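Local structure of (R)-specific secondary-alkylsulfatase (Pseudomonas sp., 4AXH) at residues A[447-450]-A[451-455]; A[434-438]-A[439-443]; A[361-364]-A[365-368]. The protein hydrolyses (R)-secondary-alkyl sulfates to (S)-alcohols and sulfate with strict inversion of configuration, as a zinc-dependent, homodimeric type III sulfatase. All coordinates share one frame; numbering follows the deposited sequence.

Contact 1: residues A[447-450]-A[451-455]; sequences PVEA and GKRYV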
loop_
_atom_site.group_PDB
_atom_site.type_symbol
_atom_site.label_atom_id
_atom_site.label_comp_id
_atom_site.label_asym_id
_atom_site.label_seq_id
_atom_site.Cartn_x
_atom_site.Cartn_y
_atom_site.Cartn_z
ATOM N N PRO A 447 14.012 -17.163 0.166
ATOM C CA PRO A 447 15.178 -17.143 1.072
ATOM C C PRO A 447 16.118 -18.357 1.077
ATOM O O PRO A 447 17.323 -18.211 0.823
ATOM C CB PRO A 447 14.562 -16.833 2.435
ATOM C CG PRO A 447 13.342 -16.077 2.127
ATOM C CD PRO A 447 12.813 -16.613 0.835
ATOM N N VAL A 448 15.567 -19.549 1.336
ATOM C CA VAL A 448 16.324 -20.803 1.372
ATOM C C VAL A 448 17.032 -21.113 0.021
ATOM O O VAL A 448 18.202 -21.504 0.023
ATOM C CB VAL A 448 15.463 -21.956 1.958
ATOM C CG1 VAL A 448 14.027 -21.922 1.425
ATOM C CG2 VAL A 448 16.108 -23.324 1.753
ATOM N N GLU A 449 16.355 -20.860 -1.115
ATOM C CA GLU A 449 16.917 -21.079 -2.448
ATOM C C GLU A 449 18.016 -20.088 -2.781
ATOM O O GLU A 449 19.055 -20.488 -3.301
ATOM C CB GLU A 449 15.825 -21.057 -3.526
ATOM C CG GLU A 449 15.433 -22.440 -4.006
ATOM C CD GLU A 449 16.202 -22.884 -5.232
ATOM O OE1 GLU A 449 15.810 -22.472 -6.348
ATOM O OE2 GLU A 449 17.220 -23.601 -5.078
ATOM N N ALA A 450 17.797 -18.802 -2.484
ATOM C CA ALA A 450 18.784 -17.763 -2.740
ATOM C C ALA A 450 20.035 -18.006 -1.892
ATOM O O ALA A 450 21.151 -17.979 -2.418
ATOM C CB ALA A 450 18.187 -16.398 -2.444
ATOM N N GLY A 451 19.819 -18.306 -0.607
ATOM C CA GLY A 451 20.864 -18.581 0.374
ATOM C C GLY A 451 21.836 -19.667 -0.028
ATOM O O GLY A 451 23.044 -19.516 0.144
ATOM N N LYS A 452 21.303 -20.763 -0.589
ATOM C CA LYS A 452 22.071 -21.916 -1.071
ATOM C C LYS A 452 22.992 -21.524 -2.249
ATOM O O LYS A 452 24.192 -21.798 -2.194
ATOM C CB LYS A 452 21.119 -23.080 -1.451
ATOM C CG LYS A 452 20.822 -24.057 -0.312
ATOM C CD LYS A 452 21.744 -25.301 -0.373
ATOM C CE LYS A 452 21.696 -26.201 0.847
ATOM N NZ LYS A 452 20.327 -26.736 1.130
ATOM N N ARG A 453 22.422 -20.852 -3.282
ATOM C CA ARG A 453 23.112 -20.371 -4.483
ATOM C C ARG A 453 24.165 -19.326 -4.178
ATOM O O ARG A 453 25.226 -19.339 -4.801
ATOM C CB ARG A 453 22.110 -19.814 -5.497
ATOM C CG ARG A 453 21.332 -20.889 -6.230
ATOM C CD ARG A 453 20.518 -20.283 -7.350
ATOM N NE ARG A 453 20.133 -21.264 -8.363
ATOM C CZ ARG A 453 19.045 -22.019 -8.287
ATOM N NH1 ARG A 453 18.246 -21.937 -7.235
ATOM N NH2 ARG A 453 18.755 -22.876 -9.257
ATOM N N TYR A 454 23.880 -18.424 -3.234
ATOM C CA TYR A 454 24.822 -17.383 -2.857
ATOM C C TYR A 454 26.013 -17.964 -2.089
ATOM O O TYR A 454 27.150 -17.649 -2.432
ATOM C CB TYR A 454 24.141 -16.249 -2.070
ATOM C CG TYR A 454 23.493 -15.172 -2.927
ATOM C CD1 TYR A 454 24.262 -14.217 -3.585
ATOM C CD2 TYR A 454 22.110 -15.066 -3.017
ATOM C CE1 TYR A 454 23.664 -13.205 -4.344
ATOM C CE2 TYR A 454 21.504 -14.069 -3.779
ATOM C CZ TYR A 454 22.281 -13.138 -4.439
ATOM O OH TYR A 454 21.635 -12.176 -5.177
ATOM N N VAL A 455 25.759 -18.839 -1.080
ATOM C CA VAL A 455 26.787 -19.524 -0.259
ATOM C C VAL A 455 27.767 -20.287 -1.170
ATOM O O VAL A 455 28.980 -20.167 -1.004
ATOM C CB VAL A 455 26.160 -20.410 0.871
ATOM C CG1 VAL A 455 27.181 -21.363 1.492
ATOM C CG2 VAL A 455 25.526 -19.542 1.955
#

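Contact 2: residues A[434-438]-A[439-443]; sequences FYDGN and PANLD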
loop_
_atom_site.group_PDB
_atom_site.type_symbol
_atom_site.label_atom_id
_atom_site.label_comp_id
_atom_site.label_asym_id
_atom_site.label_seq_id
_atom_site.Cartn_x
_atom_site.Cartn_y
_atom_site.Cartn_z
ATOM N N PHE A 434 6.566 -2.907 -4.114
ATOM C CA PHE A 434 7.773 -3.639 -3.742
ATOM C C PHE A 434 8.788 -3.752 -4.868
ATOM O O PHE A 434 9.982 -3.897 -4.594
ATOM C CB PHE A 434 7.415 -5.036 -3.178
ATOM C CG PHE A 434 7.068 -6.075 -4.229
ATOM C CD1 PHE A 434 5.763 -6.208 -4.695
ATOM C CD2 PHE A 434 8.060 -6.887 -4.787
ATOM C CE1 PHE A 434 5.460 -7.117 -5.708
ATOM C CE2 PHE A 434 7.756 -7.790 -5.810
ATOM C CZ PHE A 434 6.455 -7.913 -6.244
ATOM N N TYR A 435 8.310 -3.778 -6.117
ATOM C CA TYR A 435 9.150 -3.976 -7.304
ATOM C C TYR A 435 9.782 -2.664 -7.752
ATOM O O TYR A 435 9.062 -1.689 -7.989
ATOM C CB TYR A 435 8.313 -4.639 -8.424
ATOM C CG TYR A 435 8.994 -4.718 -9.769
ATOM C CD1 TYR A 435 10.188 -5.417 -9.928
ATOM C CD2 TYR A 435 8.420 -4.137 -10.899
ATOM C CE1 TYR A 435 10.821 -5.493 -11.168
ATOM C CE2 TYR A 435 9.023 -4.243 -12.152
ATOM C CZ TYR A 435 10.230 -4.914 -12.278
ATOM O OH TYR A 435 10.864 -5.009 -13.485
ATOM N N ASP A 436 11.120 -2.643 -7.858
ATOM C CA ASP A 436 11.887 -1.430 -8.182
ATOM C C ASP A 436 11.892 -0.939 -9.637
ATOM O O ASP A 436 12.335 0.184 -9.898
ATOM C CB ASP A 436 13.306 -1.470 -7.568
ATOM C CG ASP A 436 14.280 -2.493 -8.153
ATOM O OD1 ASP A 436 13.874 -3.255 -9.062
ATOM O OD2 ASP A 436 15.462 -2.518 -7.710
ATOM N N GLY A 437 11.352 -1.744 -10.547
ATOM C CA GLY A 437 11.291 -1.423 -11.971
ATOM C C GLY A 437 12.326 -2.164 -12.794
ATOM O O GLY A 437 12.076 -2.452 -13.968
ATOM N N ASN A 438 13.493 -2.474 -12.172
ATOM C CA ASN A 438 14.620 -3.213 -12.747
ATOM C C ASN A 438 14.204 -4.673 -12.965
ATOM O O ASN A 438 13.915 -5.379 -11.996
ATOM C CB ASN A 438 15.855 -3.128 -11.825
ATOM C CG ASN A 438 17.117 -3.838 -12.291
ATOM O OD1 ASN A 438 17.147 -4.554 -13.315
ATOM N ND2 ASN A 438 18.213 -3.644 -11.537
ATOM N N PRO A 439 14.198 -5.164 -14.222
ATOM C CA PRO A 439 13.735 -6.544 -14.457
ATOM C C PRO A 439 14.531 -7.651 -13.766
ATOM O O PRO A 439 13.971 -8.726 -13.543
ATOM C CB PRO A 439 13.711 -6.666 -15.981
ATOM C CG PRO A 439 13.642 -5.264 -16.471
ATOM C CD PRO A 439 14.478 -4.481 -15.498
ATOM N N ALA A 440 15.795 -7.392 -13.372
ATOM C CA ALA A 440 16.589 -8.391 -12.661
ATOM C C ALA A 440 15.905 -8.817 -11.349
ATOM O O ALA A 440 16.022 -9.981 -10.953
ATOM C CB ALA A 440 17.980 -7.857 -12.389
ATOM N N ASN A 441 15.141 -7.891 -10.729
ATOM C CA ASN A 441 14.397 -8.125 -9.495
ATOM C C ASN A 441 12.909 -8.443 -9.765
ATOM O O ASN A 441 12.070 -8.271 -8.864
ATOM C CB ASN A 441 14.531 -6.921 -8.554
ATOM C CG ASN A 441 15.947 -6.512 -8.273
ATOM O OD1 ASN A 441 16.417 -5.479 -8.763
ATOM N ND2 ASN A 441 16.663 -7.308 -7.481
ATOM N N LEU A 442 12.576 -8.900 -10.988
ATOM C CA LEU A 442 11.191 -9.209 -11.341
ATOM C C LEU A 442 10.667 -10.483 -10.659
ATOM O O LEU A 442 9.521 -10.514 -10.205
ATOM C CB LEU A 442 11.033 -9.270 -12.867
ATOM C CG LEU A 442 9.627 -9.313 -13.469
ATOM C CD1 LEU A 442 8.730 -8.221 -12.935
ATOM C CD2 LEU A 442 9.698 -9.206 -14.954
ATOM N N ASP A 443 11.511 -11.518 -10.584
ATOM C CA ASP A 443 11.168 -12.793 -9.972
ATOM C C ASP A 443 12.307 -13.257 -9.040
ATOM O O ASP A 443 13.090 -14.137 -9.399
ATOM C CB ASP A 443 10.843 -13.833 -11.066
ATOM C CG ASP A 443 10.202 -15.104 -10.562
ATOM O OD1 ASP A 443 9.623 -15.081 -9.456
ATOM O OD2 ASP A 443 10.273 -16.125 -11.277
#

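Contact 3: residues A[361-364]-A[365-368]; sequences GGDK and VRTY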
loop_
_atom_site.group_PDB
_atom_site.type_symbol
_atom_site.label_atom_id
_atom_site.label_comp_id
_atom_site.label_asym_id
_atom_site.label_seq_id
_atom_site.Cartn_x
_atom_site.Cartn_y
_atom_site.Cartn_z
ATOM N N GLY A 361 3.061 25.510 26.926
ATOM C CA GLY A 361 3.259 26.840 26.365
ATOM C C GLY A 361 2.928 26.894 24.904
ATOM O O GLY A 361 3.491 26.128 24.120
ATOM N N GLY A 362 2.016 27.802 24.550
ATOM C CA GLY A 362 1.508 28.014 23.194
ATOM C C GLY A 362 2.575 28.002 22.138
ATOM O O GLY A 362 2.408 27.344 21.115
ATOM N N ASP A 363 3.685 28.725 22.396
ATOM C CA ASP A 363 4.788 28.807 21.445
ATOM C C ASP A 363 5.491 27.472 21.220
ATOM O O ASP A 363 5.766 27.133 20.049
ATOM C CB ASP A 363 5.754 29.964 21.765
ATOM C CG ASP A 363 5.167 31.330 21.438
ATOM O OD1 ASP A 363 4.897 31.594 20.236
ATOM O OD2 ASP A 363 4.983 32.140 22.377
ATOM N N LYS A 364 5.723 26.684 22.297
ATOM C CA LYS A 364 6.343 25.362 22.195
ATOM C C LYS A 364 5.415 24.366 21.541
ATOM O O LYS A 364 5.908 23.532 20.792
ATOM C CB LYS A 364 6.874 24.868 23.542
ATOM C CG LYS A 364 8.244 25.423 23.889
ATOM C CD LYS A 364 8.379 25.493 25.394
ATOM C CE LYS A 364 8.300 26.920 25.906
ATOM N NZ LYS A 364 8.259 26.974 27.391
ATOM N N VAL A 365 4.068 24.508 21.743
ATOM C CA VAL A 365 3.057 23.669 21.097
ATOM C C VAL A 365 2.983 23.955 19.600
ATOM O O VAL A 365 2.911 23.019 18.807
ATOM C CB VAL A 365 1.656 23.499 21.792
ATOM C CG1 VAL A 365 1.725 23.568 23.313
ATOM C CG2 VAL A 365 0.611 24.459 21.257
ATOM N N ARG A 366 3.014 25.237 19.210
ATOM C CA ARG A 366 2.958 25.678 17.800
ATOM C C ARG A 366 4.172 25.209 16.988
ATOM O O ARG A 366 4.009 24.789 15.836
ATOM C CB ARG A 366 2.832 27.191 17.711
ATOM C CG ARG A 366 1.429 27.688 17.881
ATOM C CD ARG A 366 1.442 29.186 18.111
ATOM N NE ARG A 366 0.491 29.510 19.165
ATOM C CZ ARG A 366 0.766 30.235 20.236
ATOM N NH1 ARG A 366 1.967 30.784 20.383
ATOM N NH2 ARG A 366 -0.167 30.448 21.156
ATOM N N THR A 367 5.388 25.274 17.598
ATOM C CA THR A 367 6.623 24.800 16.988
ATOM C C THR A 367 6.528 23.263 16.849
ATOM O O THR A 367 6.893 22.732 15.809
ATOM C CB THR A 367 7.831 25.206 17.863
ATOM O OG1 THR A 367 7.954 26.622 17.857
ATOM C CG2 THR A 367 9.168 24.533 17.439
ATOM N N TYR A 368 6.041 22.565 17.896
ATOM C CA TYR A 368 5.922 21.110 17.931
ATOM C C TYR A 368 5.009 20.648 16.799
ATOM O O TYR A 368 5.466 19.889 15.945
ATOM C CB TYR A 368 5.467 20.672 19.329
ATOM C CG TYR A 368 5.294 19.184 19.542
ATOM C CD1 TYR A 368 4.115 18.533 19.164
ATOM C CD2 TYR A 368 6.241 18.448 20.242
ATOM C CE1 TYR A 368 3.929 17.173 19.404
ATOM C CE2 TYR A 368 6.068 17.080 20.475
ATOM C CZ TYR A 368 4.893 16.460 20.084
ATOM O OH TYR A 368 4.685 15.123 20.341
#

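Contact 1: residues A[447-450]-A[451-455]
Ala450 and Tyr454 meet on the face of helix 447-457 turned toward the second subunit, in the opening turns of this alpha-helix of the alkylsulfatase dimerisation region. The i to i+4 pattern is seen directly: Gly451 N donates to Pro447 O at 2.9 Å and Tyr454 N to Ala450 O at 2.9 Å, the latter almost collinear with the carbonyl (C=O...N 167°). This is the closely packed part. Ala450 CB lies 4.2 Å from Tyr454 CD2, and Ala450 O sits at the edge of the phenol ring, near its plane. The far end of the ring works across the dimer, where Tyr454 OH is hydrogen-bonded to His486 and Gln482 of the second subunit and the ring meets Tyr454 of that subunit.

The opposite character appears at Val448 and Lys452, both exposed; they share the helical bond from Lys452 N to Val448 O (3.2 Å), while the lysine chain bends at chi2 and again at chi4 and leads away toward a weak hydrogen bond from NZ to Ala490 O. Between these extremes Glu449 and Arg453, one helical turn apart, form a salt bridge. Arg453 starts with CG anti to its carbonyl carbon (chi1 -75°) and extends from CG to NE, which carries the guanidinium back over the preceding turn. Its plane and that of the carboxylate stand 77° apart, and NH1 of Arg453 reaches OE1 of Glu449 at 2.6 Å through a weak, bent hydrogen bond.

Contact 2: residues A[434-438]-A[439-443]
Asn441 N donates to Asn438 O at 3.1 Å (N-H...O 150°), coming from above the carbonyl plane. Asn438 accepts a second time through its side chain: OD1 takes the N-H of Ala440 at 3.1 Å, a straight bond (162°) that also arrives above the plane of its C=O. With CG trans to its own N (chi1 -179°), the Asn438 amide runs beside the following peptide, within reach of Ala440 two residues on. The other amide atom, ND2, is hydrogen-bonded to Asn485 of the second subunit, so the group is fixed at both ends.

The same loop, which joins helix 420-431 to helix 447-457, contains an Asx turn: Asp436 OD1 accepts from Asn438 N at 3.2 Å. A short 3-10 segment at residues 439-440 follows. These turns fold the chain back on the Tyr435 ring, whose two faces are both covered. Leu442 CD1 makes a CH-pi contact 4.0 Å from the ring centroid, over the face but displaced toward the rim, while Gly437 N lies over the centre of the opposite face, 3.6 Å above the plane. Asn441 O approaches the ring edge, 3.6 Å from Tyr435 CD1, and Tyr435 OH abuts Pro439 CA at 3.4 Å. The loop also faces the dimer partner: Tyr435 O accepts from Arg228 of the second subunit, and Asp443 OD1 is salt-bridged to Arg425 of that chain.

Contact 3: residues A[361-364]-A[365-368]
Residues 361-364 and 365-368 are joined by consecutive i to i+4 backbone bonds, beginning with Val365 N to Gly361 O (2.9 Å). They form the first turns of helix 362-388, with Gly361 in the N-cap position, directly after strand 359-360 at the rim of a mixed sheet. Gly361 has a positive phi (86°), a conformation that glycine adopts readily, and the chain passes there from strand to helix. Asp363 O is gripped twice by Thr367, by its N at 3.1 Å and by its OG1 at 3.1 Å, the two donors coming from opposite faces of the carbonyl plane. Thr367 OG1 is placed for this by lying anti to its own carbonyl carbon (chi1 -66°).

Arg366 turns back toward the helix start. Its guanidinium lies over the Gly362 peptide, with Gly362 O 3.3 Å above the guanidinium plane, near the rim; no side chain on Gly362 intervenes. Its NE is hydrogen-bonded to Gly345 O. At the guanidinium edge, NH1 lies 3.0 Å from Asp363 OD1, a salt bridge that is doubtful because the aspartate is modelled in two conformers. On the buried side Val365 and Tyr368 pack on Val359; the Tyr368 side chain, about 9 Å from that of the zinc ligand His355, is held through OH by Gln353 and Ala312 O. Back on the helix, Tyr368 N donates to Lys364 O at 3.1 Å.

Overall arrangement
From the N terminus the order is contact 3, contact 2, contact 1, strictly in series: none nests in or crosses another, and each is local, pairing neighbouring segments instead of closing a large loop. Contact 3 (361-368) starts helix 362-388 just after strand 359-360, an outermost strand of the six-stranded mixed sheet. Its centre is about 45 Å from that of contact 2 and about 53 Å from that of contact 1. Contact 2 (434-443) shapes the loop after helix 420-431, and contact 1 (447-455) opens the next helix; their centres are about 18 Å apart. Both belong to the dimerisation region and touch the second subunit, which places consecutive parts of this chain segment at the dimer interface.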